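Local coordinates for protein putative acetyltransferase Ta0821 (Thermoplasma acidophilum DSM 1728, PDB 3C26) that is a putative GNAT-family acyltransferase that probably moves an acetyl group from acetyl-CoA to a substrate not yet identified, at residues L80-V85 with R119-V124; E145-T150 with Y253-S258; L161-E166 with Y194-I199; S24-V29 with G88-H93. All coordinates share one frame; numbering follows the deposited sequence.

Contact 1. Residues L80-V85 with R119-V124. With NO3 (nitrate ion), chain C; NO3 (nitrate ion), chain D.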
# COMPACT_ATOMS: atom_id res chain seq x y z
N LEU A 80 15.49 5.12 -26.23
CA LEU A 80 15.79 3.71 -26.03
C LEU A 80 16.18 3.08 -27.36
O LEU A 80 16.05 3.69 -28.39
CB LEU A 80 14.60 2.99 -25.42
CG LEU A 80 13.99 3.65 -24.15
CD1 LEU A 80 12.90 2.77 -23.60
CD2 LEU A 80 15.10 3.95 -23.13
N PRO A 81 16.67 1.85 -27.33
CA PRO A 81 17.15 1.23 -28.56
C PRO A 81 16.02 0.90 -29.56
O PRO A 81 16.25 0.83 -30.77
CB PRO A 81 17.85 -0.04 -28.06
CG PRO A 81 18.09 0.14 -26.64
CD PRO A 81 16.99 1.06 -26.13
N ASP A 82 14.83 0.67 -29.06
CA ASP A 82 13.69 0.37 -29.95
C ASP A 82 13.14 1.66 -30.60
O ASP A 82 12.21 1.63 -31.41
CB ASP A 82 12.59 -0.40 -29.21
CG ASP A 82 12.05 0.35 -28.03
OD1 ASP A 82 12.46 1.49 -27.81
OD2 ASP A 82 11.23 -0.20 -27.28
N GLY A 83 13.73 2.78 -30.24
CA GLY A 83 13.38 4.06 -30.84
C GLY A 83 12.37 4.84 -30.01
O GLY A 83 12.05 5.98 -30.33
N SER A 84 11.88 4.22 -28.94
CA SER A 84 10.92 4.90 -28.04
C SER A 84 11.70 5.81 -27.12
O SER A 84 12.93 5.78 -27.10
CB SER A 84 10.11 3.92 -27.20
OG SER A 84 10.96 3.13 -26.42
N VAL A 85 10.97 6.62 -26.37
CA VAL A 85 11.58 7.51 -25.37
C VAL A 85 10.92 7.23 -24.03
O VAL A 85 9.71 7.32 -23.89
CB VAL A 85 11.44 9.04 -25.75
CG1 VAL A 85 11.95 9.94 -24.63
CG2 VAL A 85 12.15 9.31 -27.07
N ARG A 119 6.79 6.65 -29.98
CA ARG A 119 6.34 6.19 -28.65
C ARG A 119 7.06 6.78 -27.45
O ARG A 119 8.29 6.90 -27.40
CB ARG A 119 6.47 4.64 -28.53
CG ARG A 119 5.76 3.83 -29.64
CD ARG A 119 6.22 2.35 -29.69
NE ARG A 119 7.58 2.24 -30.25
CZ ARG A 119 8.32 1.12 -30.33
NH1 ARG A 119 7.88 -0.05 -29.87
NH2 ARG A 119 9.54 1.18 -30.87
N LEU A 120 6.24 7.08 -26.45
CA LEU A 120 6.69 7.54 -25.15
C LEU A 120 6.21 6.50 -24.15
O LEU A 120 5.11 5.96 -24.28
CB LEU A 120 6.09 8.89 -24.75
CG LEU A 120 6.19 10.05 -25.72
CD1 LEU A 120 5.39 11.27 -25.20
CD2 LEU A 120 7.67 10.41 -26.05
N ARG A 121 7.06 6.24 -23.17
CA ARG A 121 6.73 5.35 -22.06
C ARG A 121 7.08 5.99 -20.74
O ARG A 121 7.96 6.85 -20.66
CB ARG A 121 7.44 3.99 -22.19
CG ARG A 121 7.10 3.26 -23.44
CD ARG A 121 7.62 1.88 -23.47
NE ARG A 121 7.32 1.27 -24.76
CZ ARG A 121 8.21 0.79 -25.62
NH1 ARG A 121 9.46 0.73 -25.30
NH2 ARG A 121 7.82 0.29 -26.78
N SER A 122 6.40 5.52 -19.70
CA SER A 122 6.63 6.00 -18.35
C SER A 122 6.13 4.98 -17.33
O SER A 122 5.12 4.27 -17.56
CB SER A 122 5.92 7.36 -18.12
OG SER A 122 6.43 8.07 -17.00
N ALA A 123 6.81 4.97 -16.19
CA ALA A 123 6.46 4.10 -15.12
C ALA A 123 5.74 4.89 -14.01
O ALA A 123 6.23 5.93 -13.54
CB ALA A 123 7.71 3.36 -14.58
N VAL A 124 4.58 4.37 -13.64
CA VAL A 124 3.73 4.99 -12.60
C VAL A 124 3.27 3.98 -11.53
O VAL A 124 2.81 2.90 -11.85
CB VAL A 124 2.47 5.65 -13.22
CG1 VAL A 124 1.75 6.45 -12.19
CG2 VAL A 124 2.86 6.49 -14.46
N NO3 C . 9.70 4.53 -31.95
O1 NO3 C . 10.12 5.60 -32.71
O2 NO3 C . 10.24 3.28 -32.18
O3 NO3 C . 8.75 4.67 -30.95
N NO3 D . 5.16 10.07 -14.83
O1 NO3 D . 6.18 10.88 -15.30
O2 NO3 D . 5.41 8.71 -14.60
O3 NO3 D . 3.90 10.61 -14.55

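Contact 2. Residues E145-T150 with Y253-S258. With EDO (1,2-ethanediol), chain F; EDO (1,2-ethanediol), chain H.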
# COMPACT_ATOMS: atom_id res chain seq x y z
N GLU A 145 2.57 -4.28 -16.15
CA GLU A 145 2.55 -4.04 -14.72
C GLU A 145 3.46 -5.01 -13.98
O GLU A 145 3.52 -6.19 -14.32
CB GLU A 145 1.07 -4.16 -14.26
CG GLU A 145 0.83 -4.59 -12.89
CD GLU A 145 -0.60 -4.34 -12.46
OE1 GLU A 145 -1.55 -4.92 -13.05
OE2 GLU A 145 -0.78 -3.57 -11.53
N TYR A 146 4.19 -4.47 -12.99
CA TYR A 146 5.16 -5.22 -12.16
C TYR A 146 4.85 -5.12 -10.67
O TYR A 146 5.32 -4.20 -10.00
CB TYR A 146 6.62 -4.73 -12.37
CG TYR A 146 7.21 -5.12 -13.69
CD1 TYR A 146 6.73 -4.58 -14.87
CD2 TYR A 146 8.26 -6.03 -13.76
CE1 TYR A 146 7.25 -4.96 -16.11
CE2 TYR A 146 8.80 -6.41 -15.00
CZ TYR A 146 8.29 -5.87 -16.16
OH TYR A 146 8.83 -6.22 -17.36
N PRO A 147 4.06 -6.07 -10.14
CA PRO A 147 3.82 -6.12 -8.72
C PRO A 147 5.13 -6.09 -7.94
O PRO A 147 6.12 -6.63 -8.39
CB PRO A 147 3.10 -7.46 -8.52
CG PRO A 147 2.50 -7.75 -9.74
CD PRO A 147 3.31 -7.13 -10.85
N ILE A 148 5.10 -5.42 -6.79
CA ILE A 148 6.30 -5.16 -5.97
C ILE A 148 6.34 -5.96 -4.68
O ILE A 148 5.41 -5.94 -3.92
CB ILE A 148 6.34 -3.69 -5.57
CG1 ILE A 148 6.42 -2.76 -6.81
CG2 ILE A 148 7.54 -3.43 -4.64
CD1 ILE A 148 6.21 -1.24 -6.49
N TYR A 149 7.44 -6.66 -4.44
CA TYR A 149 7.64 -7.52 -3.26
C TYR A 149 8.88 -7.09 -2.56
O TYR A 149 9.96 -7.16 -3.13
CB TYR A 149 7.81 -9.00 -3.67
CG TYR A 149 6.70 -9.47 -4.55
CD1 TYR A 149 6.68 -9.17 -5.90
CD2 TYR A 149 5.60 -10.15 -4.00
CE1 TYR A 149 5.62 -9.56 -6.72
CE2 TYR A 149 4.56 -10.52 -4.79
CZ TYR A 149 4.58 -10.25 -6.16
OH TYR A 149 3.51 -10.63 -6.95
N THR A 150 8.72 -6.62 -1.33
CA THR A 150 9.83 -6.11 -0.55
C THR A 150 10.16 -7.04 0.58
O THR A 150 9.29 -7.51 1.30
CB THR A 150 9.61 -4.66 0.01
OG1 THR A 150 9.28 -3.73 -1.03
CG2 THR A 150 10.87 -4.15 0.70
N TYR A 253 2.56 -14.66 -2.19
CA TYR A 253 2.32 -13.36 -1.58
C TYR A 253 1.51 -12.55 -2.55
O TYR A 253 1.74 -12.60 -3.74
CB TYR A 253 3.61 -12.60 -1.34
CG TYR A 253 4.81 -13.46 -1.31
CD1 TYR A 253 5.48 -13.77 -2.49
CD2 TYR A 253 5.29 -14.00 -0.13
CE1 TYR A 253 6.58 -14.58 -2.51
CE2 TYR A 253 6.41 -14.82 -0.14
CZ TYR A 253 7.05 -15.10 -1.33
OH TYR A 253 8.16 -15.91 -1.36
N VAL A 254 0.56 -11.82 -2.00
CA VAL A 254 -0.22 -10.87 -2.77
C VAL A 254 0.31 -9.45 -2.48
O VAL A 254 0.16 -8.96 -1.37
CB VAL A 254 -1.67 -10.93 -2.35
CG1 VAL A 254 -2.48 -9.87 -3.08
CG2 VAL A 254 -2.21 -12.33 -2.57
N PRO A 255 0.91 -8.79 -3.49
CA PRO A 255 1.42 -7.45 -3.23
C PRO A 255 0.31 -6.40 -3.12
O PRO A 255 -0.77 -6.55 -3.67
CB PRO A 255 2.27 -7.19 -4.47
CG PRO A 255 1.41 -7.81 -5.57
CD PRO A 255 0.81 -9.05 -4.94
N ALA A 256 0.63 -5.36 -2.38
CA ALA A 256 -0.28 -4.26 -2.16
C ALA A 256 -0.15 -3.27 -3.30
O ALA A 256 -1.08 -2.52 -3.58
CB ALA A 256 0.02 -3.58 -0.86
N SER A 257 0.96 -3.32 -4.00
CA SER A 257 1.11 -2.38 -5.07
C SER A 257 2.01 -2.87 -6.18
O SER A 257 2.65 -3.89 -6.08
CB SER A 257 1.65 -1.06 -4.52
OG SER A 257 3.03 -1.16 -4.21
N SER A 258 2.00 -2.09 -7.24
CA SER A 258 2.75 -2.41 -8.45
C SER A 258 3.34 -1.19 -9.16
O SER A 258 2.95 -0.03 -8.93
CB SER A 258 1.89 -3.22 -9.44
OG SER A 258 0.94 -2.45 -10.17
C1 EDO F . -1.42 -6.30 -8.35
O1 EDO F . -1.01 -6.06 -9.71
C2 EDO F . -0.87 -5.25 -7.37
O2 EDO F . -1.78 -4.16 -7.22
C1 EDO H . -2.81 -0.05 -3.58
O1 EDO H . -1.51 0.06 -2.97
C2 EDO H . -2.78 0.57 -4.96
O2 EDO H . -2.01 -0.34 -5.71
O HOH W 1 3.47 -4.15 -2.94
O HOH W 2 1.58 -12.33 -6.31

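Contact 3. Residues L161-E166 with Y194-I199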
# COMPACT_ATOMS: atom_id res chain seq x y z
N LEU A 161 25.69 -11.89 -5.90
CA LEU A 161 24.82 -11.60 -7.02
C LEU A 161 25.78 -11.22 -8.14
O LEU A 161 26.47 -10.18 -8.10
CB LEU A 161 23.84 -10.46 -6.75
CG LEU A 161 22.72 -10.35 -7.79
CD1 LEU A 161 21.97 -11.63 -7.94
CD2 LEU A 161 21.80 -9.22 -7.39
N LYS A 162 25.81 -12.12 -9.10
CA LYS A 162 26.69 -12.03 -10.24
C LYS A 162 25.88 -12.21 -11.54
O LYS A 162 24.88 -12.92 -11.55
CB LYS A 162 27.76 -13.11 -10.11
CG LYS A 162 28.82 -12.83 -9.03
CD LYS A 162 30.09 -12.26 -9.68
CE LYS A 162 31.24 -12.05 -8.69
NZ LYS A 162 31.32 -10.65 -8.18
N PRO A 163 26.31 -11.57 -12.62
CA PRO A 163 25.56 -11.68 -13.86
C PRO A 163 25.69 -13.03 -14.51
O PRO A 163 26.70 -13.67 -14.38
CB PRO A 163 26.24 -10.65 -14.75
CG PRO A 163 27.65 -10.63 -14.26
CD PRO A 163 27.48 -10.68 -12.78
N VAL A 164 24.63 -13.45 -15.19
CA VAL A 164 24.65 -14.70 -15.98
C VAL A 164 24.35 -14.35 -17.44
O VAL A 164 23.37 -13.71 -17.78
CB VAL A 164 23.69 -15.74 -15.48
CG1 VAL A 164 23.71 -16.97 -16.42
CG2 VAL A 164 24.07 -16.13 -14.08
N ASN A 165 25.25 -14.78 -18.29
CA ASN A 165 25.26 -14.31 -19.66
C ASN A 165 25.08 -15.39 -20.71
O ASN A 165 25.98 -15.68 -21.50
CB ASN A 165 26.55 -13.56 -19.90
CG ASN A 165 26.52 -12.77 -21.16
OD1 ASN A 165 25.50 -12.77 -21.87
ND2 ASN A 165 27.65 -12.11 -21.48
N GLU A 166 23.88 -15.97 -20.68
CA GLU A 166 23.47 -17.00 -21.61
C GLU A 166 22.37 -16.51 -22.55
O GLU A 166 22.03 -15.34 -22.58
CB GLU A 166 22.97 -18.22 -20.85
CG GLU A 166 24.04 -18.82 -19.96
CD GLU A 166 25.23 -19.42 -20.73
OE1 GLU A 166 25.40 -19.12 -21.95
OE2 GLU A 166 25.98 -20.22 -20.12
N TYR A 194 23.66 -4.43 -21.20
CA TYR A 194 23.57 -4.31 -19.72
C TYR A 194 23.99 -5.62 -19.08
O TYR A 194 23.45 -6.04 -18.06
CB TYR A 194 22.17 -3.99 -19.29
CG TYR A 194 21.65 -2.67 -19.78
CD1 TYR A 194 21.85 -1.52 -19.05
CD2 TYR A 194 20.92 -2.60 -20.95
CE1 TYR A 194 21.35 -0.31 -19.49
CE2 TYR A 194 20.44 -1.43 -21.41
CZ TYR A 194 20.64 -0.28 -20.68
OH TYR A 194 20.11 0.89 -21.16
N SER A 195 24.99 -6.20 -19.71
CA SER A 195 25.46 -7.56 -19.42
C SER A 195 25.89 -7.81 -17.96
O SER A 195 25.66 -8.89 -17.42
CB SER A 195 26.59 -7.93 -20.37
OG SER A 195 27.70 -7.06 -20.18
N ASN A 196 26.48 -6.80 -17.34
CA ASN A 196 26.97 -6.90 -15.95
C ASN A 196 25.87 -6.75 -14.92
O ASN A 196 26.10 -6.87 -13.71
CB ASN A 196 28.08 -5.89 -15.66
CG ASN A 196 29.44 -6.34 -16.16
OD1 ASN A 196 29.70 -7.55 -16.31
ND2 ASN A 196 30.32 -5.38 -16.41
N ASN A 197 24.66 -6.47 -15.42
CA ASN A 197 23.49 -6.33 -14.58
C ASN A 197 22.36 -7.26 -14.98
O ASN A 197 21.25 -7.03 -14.64
CB ASN A 197 22.95 -4.90 -14.60
CG ASN A 197 23.85 -3.92 -13.90
OD1 ASN A 197 24.83 -3.48 -14.46
ND2 ASN A 197 23.50 -3.55 -12.68
N LEU A 198 22.68 -8.31 -15.73
CA LEU A 198 21.67 -9.25 -16.17
C LEU A 198 21.98 -10.69 -15.77
O LEU A 198 23.12 -11.15 -15.75
CB LEU A 198 21.49 -9.14 -17.69
CG LEU A 198 20.80 -7.87 -18.17
CD1 LEU A 198 21.15 -7.53 -19.63
CD2 LEU A 198 19.28 -8.01 -17.99
N ILE A 199 20.90 -11.37 -15.43
CA ILE A 199 20.90 -12.80 -15.18
C ILE A 199 19.95 -13.32 -16.24
O ILE A 199 18.73 -13.12 -16.17
CB ILE A 199 20.41 -13.20 -13.79
CG1 ILE A 199 21.33 -12.61 -12.72
CG2 ILE A 199 20.34 -14.71 -13.66
CD1 ILE A 199 20.87 -12.89 -11.32
O HOH W 3 24.87 -10.94 -18.56

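Contact 4. Residues S24-V29 with G88-H93. With NO3 (nitrate ion), chain B.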
# COMPACT_ATOMS: atom_id res chain seq x y z
N SER A 24 9.14 14.14 -6.03
CA SER A 24 8.11 13.46 -6.83
C SER A 24 6.70 13.67 -6.27
O SER A 24 5.71 13.36 -6.94
CB SER A 24 8.37 11.97 -6.89
OG SER A 24 8.28 11.40 -5.61
N ASN A 25 6.62 14.16 -5.05
CA ASN A 25 5.35 14.41 -4.34
C ASN A 25 4.71 15.66 -4.92
O ASN A 25 5.05 16.78 -4.61
CB ASN A 25 5.60 14.55 -2.82
CG ASN A 25 4.32 14.57 -1.96
OD1 ASN A 25 3.24 14.88 -2.42
ND2 ASN A 25 4.48 14.24 -0.69
N THR A 26 3.74 15.42 -5.79
CA THR A 26 3.08 16.49 -6.52
C THR A 26 1.64 16.70 -6.04
O THR A 26 0.88 17.47 -6.61
CB THR A 26 2.97 16.15 -8.00
OG1 THR A 26 2.22 14.95 -8.11
CG2 THR A 26 4.36 15.99 -8.64
N TRP A 27 1.32 16.00 -4.97
CA TRP A 27 -0.03 16.02 -4.40
C TRP A 27 -0.36 17.29 -3.61
O TRP A 27 0.53 18.01 -3.14
CB TRP A 27 -0.24 14.77 -3.52
CG TRP A 27 -0.25 13.46 -4.25
CD1 TRP A 27 0.20 13.22 -5.53
CD2 TRP A 27 -0.62 12.18 -3.71
NE1 TRP A 27 0.07 11.86 -5.84
CE2 TRP A 27 -0.42 11.21 -4.73
CE3 TRP A 27 -1.13 11.77 -2.47
CZ2 TRP A 27 -0.72 9.87 -4.55
CZ3 TRP A 27 -1.44 10.40 -2.30
CH2 TRP A 27 -1.22 9.49 -3.32
N LYS A 28 -1.67 17.54 -3.50
CA LYS A 28 -2.27 18.64 -2.70
C LYS A 28 -1.71 18.63 -1.30
O LYS A 28 -1.76 17.62 -0.60
CB LYS A 28 -3.81 18.50 -2.61
N VAL A 29 -1.21 19.79 -0.88
CA VAL A 29 -0.59 19.93 0.45
C VAL A 29 -1.65 19.69 1.53
O VAL A 29 -2.75 20.17 1.43
CB VAL A 29 0.15 21.32 0.63
CG1 VAL A 29 0.60 21.51 2.09
CG2 VAL A 29 1.37 21.43 -0.33
N GLY A 88 10.65 9.97 -17.20
CA GLY A 88 10.49 9.90 -15.78
C GLY A 88 11.21 10.98 -15.02
O GLY A 88 11.57 12.01 -15.56
N GLY A 89 11.37 10.75 -13.74
CA GLY A 89 12.05 11.71 -12.92
C GLY A 89 11.26 13.02 -12.85
O GLY A 89 11.83 14.09 -12.76
N LEU A 90 9.93 12.92 -12.95
CA LEU A 90 9.04 14.10 -12.81
C LEU A 90 8.99 14.59 -11.34
O LEU A 90 8.46 13.95 -10.43
CB LEU A 90 7.61 13.83 -13.37
CG LEU A 90 6.81 15.09 -13.78
CD1 LEU A 90 5.54 14.71 -14.59
CD2 LEU A 90 6.41 15.99 -12.57
N ARG A 91 9.59 15.76 -11.16
CA ARG A 91 9.72 16.40 -9.83
C ARG A 91 9.44 17.87 -9.90
O ARG A 91 9.63 18.52 -10.91
CB ARG A 91 11.11 16.13 -9.24
CG ARG A 91 11.29 14.67 -8.90
CD ARG A 91 12.63 14.37 -8.24
NE ARG A 91 12.73 12.96 -7.87
CZ ARG A 91 13.65 12.46 -7.04
NH1 ARG A 91 14.59 13.22 -6.51
NH2 ARG A 91 13.60 11.19 -6.70
N VAL A 92 8.91 18.38 -8.79
CA VAL A 92 8.57 19.77 -8.65
C VAL A 92 9.16 20.30 -7.32
O VAL A 92 9.37 19.57 -6.31
CB VAL A 92 7.03 20.01 -8.70
CG1 VAL A 92 6.38 19.36 -10.00
CG2 VAL A 92 6.34 19.50 -7.41
N HIS A 93 9.46 21.58 -7.38
CA HIS A 93 9.85 22.30 -6.20
C HIS A 93 8.69 22.18 -5.18
O HIS A 93 7.54 22.24 -5.55
CB HIS A 93 10.13 23.77 -6.52
CG HIS A 93 10.46 24.56 -5.30
ND1 HIS A 93 9.50 25.10 -4.48
CD2 HIS A 93 11.66 24.83 -4.72
CE1 HIS A 93 10.09 25.72 -3.47
NE2 HIS A 93 11.40 25.57 -3.59
N NO3 B . 10.88 10.03 -8.92
O1 NO3 B . 11.16 11.29 -9.40
O2 NO3 B . 11.23 9.70 -7.66
O3 NO3 B . 10.18 9.15 -9.69
O HOH W 4 5.77 12.88 -9.70

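Contact 1. Residues L80-V85 with R119-V124
V85 pairs with L120 in parallel register: V85 N donates to R119 O (2.9 Å), and V85 O accepts from R121 N (3.0 Å). Strand 85-92 runs here beside strand 119-125, a parallel neighbour in the GNAT sheet. Just before it, a type I beta turn from L80 to G83 brings D82 against two arginines. R121 extends its chain, and its NH1 forms a salt bridge with D82 OD2 at 2.8 Å. The bond is nearly straight (174°), lies in the guanidinium plane and uses the syn lone pair of OD2. The carboxylate is turned 62° from that plane. Its other oxygen, D82 OD1, accepts from S84 OG (2.6 Å) and from S84 N, the latter closing an Asx turn. S84 CB lies over one face of the R121 guanidinium. R119 bends at its third torsion (chi3 -73°) and holds a nitrate, probably from the crystallisation liquor, through NE and NH2. V85 CB touches L120 CD2 at 4.0 Å. E263 makes a second salt bridge to R121 NE, and C183 N donates to D82 OD2. Both carboxylate oxygens are therefore gripped, which fixes the rotation of D82; the two guanidinium groups would probably keep it ionised.

Contact 2. Residues E145-T150 with Y253-S258
P147 CB meets P255 CG at 3.4 Å, tighter than is usual for two carbons. These prolines form the apolar centre. The motif is the beginning of an antiparallel strand pairing, where the loop before strand 258-265 comes alongside strand 141-153. P147 and S258 are its non-hydrogen-bonded pair. P255 also lies over one face of the Y149 ring, with CB offset toward the rim. Y149 CG is anti to its own carbonyl carbon (chi1 -53°), and from there the ring reaches back across P255. Y149 CD2 packs at a slant against Y253 CD1 at 3.9 Å. At the margin of the apolar part, the I148 CD1 methyl lies near the S257 hydroxyl, 3.9 Å from OG.

I148 N donates to S257 O at 3.0 Å. The return link is indirect: one water donates to I148 O and accepts from S257 N. A second water sits at the edge of the Y149 ring, in its plane, and joins Y149 OH to Y253 O. T150 and V254 make backbone hydrogen bonds to the second subunit, which places this end at the dimer interface.

At the polar edge, S258 N is bonded to S126. E145 extends its chain toward S258, and its OE2 also receives a weak bond from a 1,2-ethanediol, probably from the crystallisation liquor. S258 OG, set between its backbone N and carbonyl carbon, donates a very short hydrogen bond to E145 OE2 at 2.5 Å.

Contact 3. Residues L161-E166 with Y194-I199
V164 and I199 face each other as a parallel beta bridge, where strand 164-168 starts beside strand 198-200. The first of these is an outermost strand of its sheet within this chain.

Apolar contacts lie along one side. V164 CB meets I199 CG2 at 3.9 Å. I199 CD1 touches L161 CD1 at 3.8 Å, the two side chains crossing at about a right angle. With chi1 at -62°, I199 CG1 stands anti to the carbonyl carbon and carries CD1 to L161, while CG2 meets V164. L161 and I199 both pack on F208, and L161 also meets I215 and L217, joining the contact to strands 204-211 and 214-221.

P163 packs against backbone oxygens. Its CB lies 3.3 Å from S195 O, at the 3-10 turn, and its CA is 3.1 Å from L198 O.

One direct hydrogen bond crosses. V164 N donates to L198 O at 2.8 Å, in the carbonyl plane and on a lone pair, but the N-H...O angle is bent to 140°. A water lies close to S195 O and bonds weakly to V164 O. The backbone of V200 continues the pairing, with bonds to V164 and E166.

No side-chain hydrogen bond joins the two segments. One bent backbone bond, a weak water link and an aliphatic join hold this outer strand here, and apolar burial probably carries much of the contact.

Contact 4. Residues S24-V29 with G88-H93
S24 packs its backbone against R91 and L90. This is the tight part of the contact. S24 N lies 3.6 Å from R91 CG, and S24 CA is 3.7 Å from L90 O. No direct hydrogen bond joins the two segments. Instead a water lies between them and bridges two carbonyl oxygens, 2.8 Å from S24 O and 3.0 Å from L90 O.

The packing is looser farther along. T26 CG2 lies 4.2 Å from V92 CG1 and 4.4 Å from L90 CD2. The T26 and V92 side chains cross at about a right angle. L90 and V92 also rest on helix 101-113. W27 lies farther along the loop and meets Y32 of the second subunit.

At the polar side, R91 runs out on an extended chain past S24 to a nitrate, probably from the crystallisation liquor. R91 NE bonds to its O1 at 2.8 Å and R91 NH2 to its O2 at 3.0 Å. The nitrate nitrogen lies in the guanidinium plane, so the anion is met at the edge. D50 makes a salt bridge to R91 NH1, and S24 OG is bonded to D46 and Y36.

G89 has a left-handed backbone conformation (phi 64°), consistent with a bulge. A bulged strand leading to the loop before helix 101-113 is typical of the GNAT fold, where this region usually binds acetyl-CoA.

Overall arrangement
Contacts 1 and 4 share strand 85-92: contact 1 lies toward one end and contact 4 toward the other, both within the GNAT part of the chain. Contact 1 is buried and the most strongly ionic. Contact 4 is partly buried and has no direct hydrogen bond between its segments, relying on a bridging water and van der Waals packing. Contact 2 sets the loop before strand 258-265 against strand 141-153 and reaches the second subunit, with prolines and tyrosines at its centre. Contact 3, nested within the chain loop closed by contact 2, is the most peripheral and is joined by backbone and aliphatic groups. Contacts 3 and 4 lie on opposite sides of the chain's centre, their own centres about 33 Å apart.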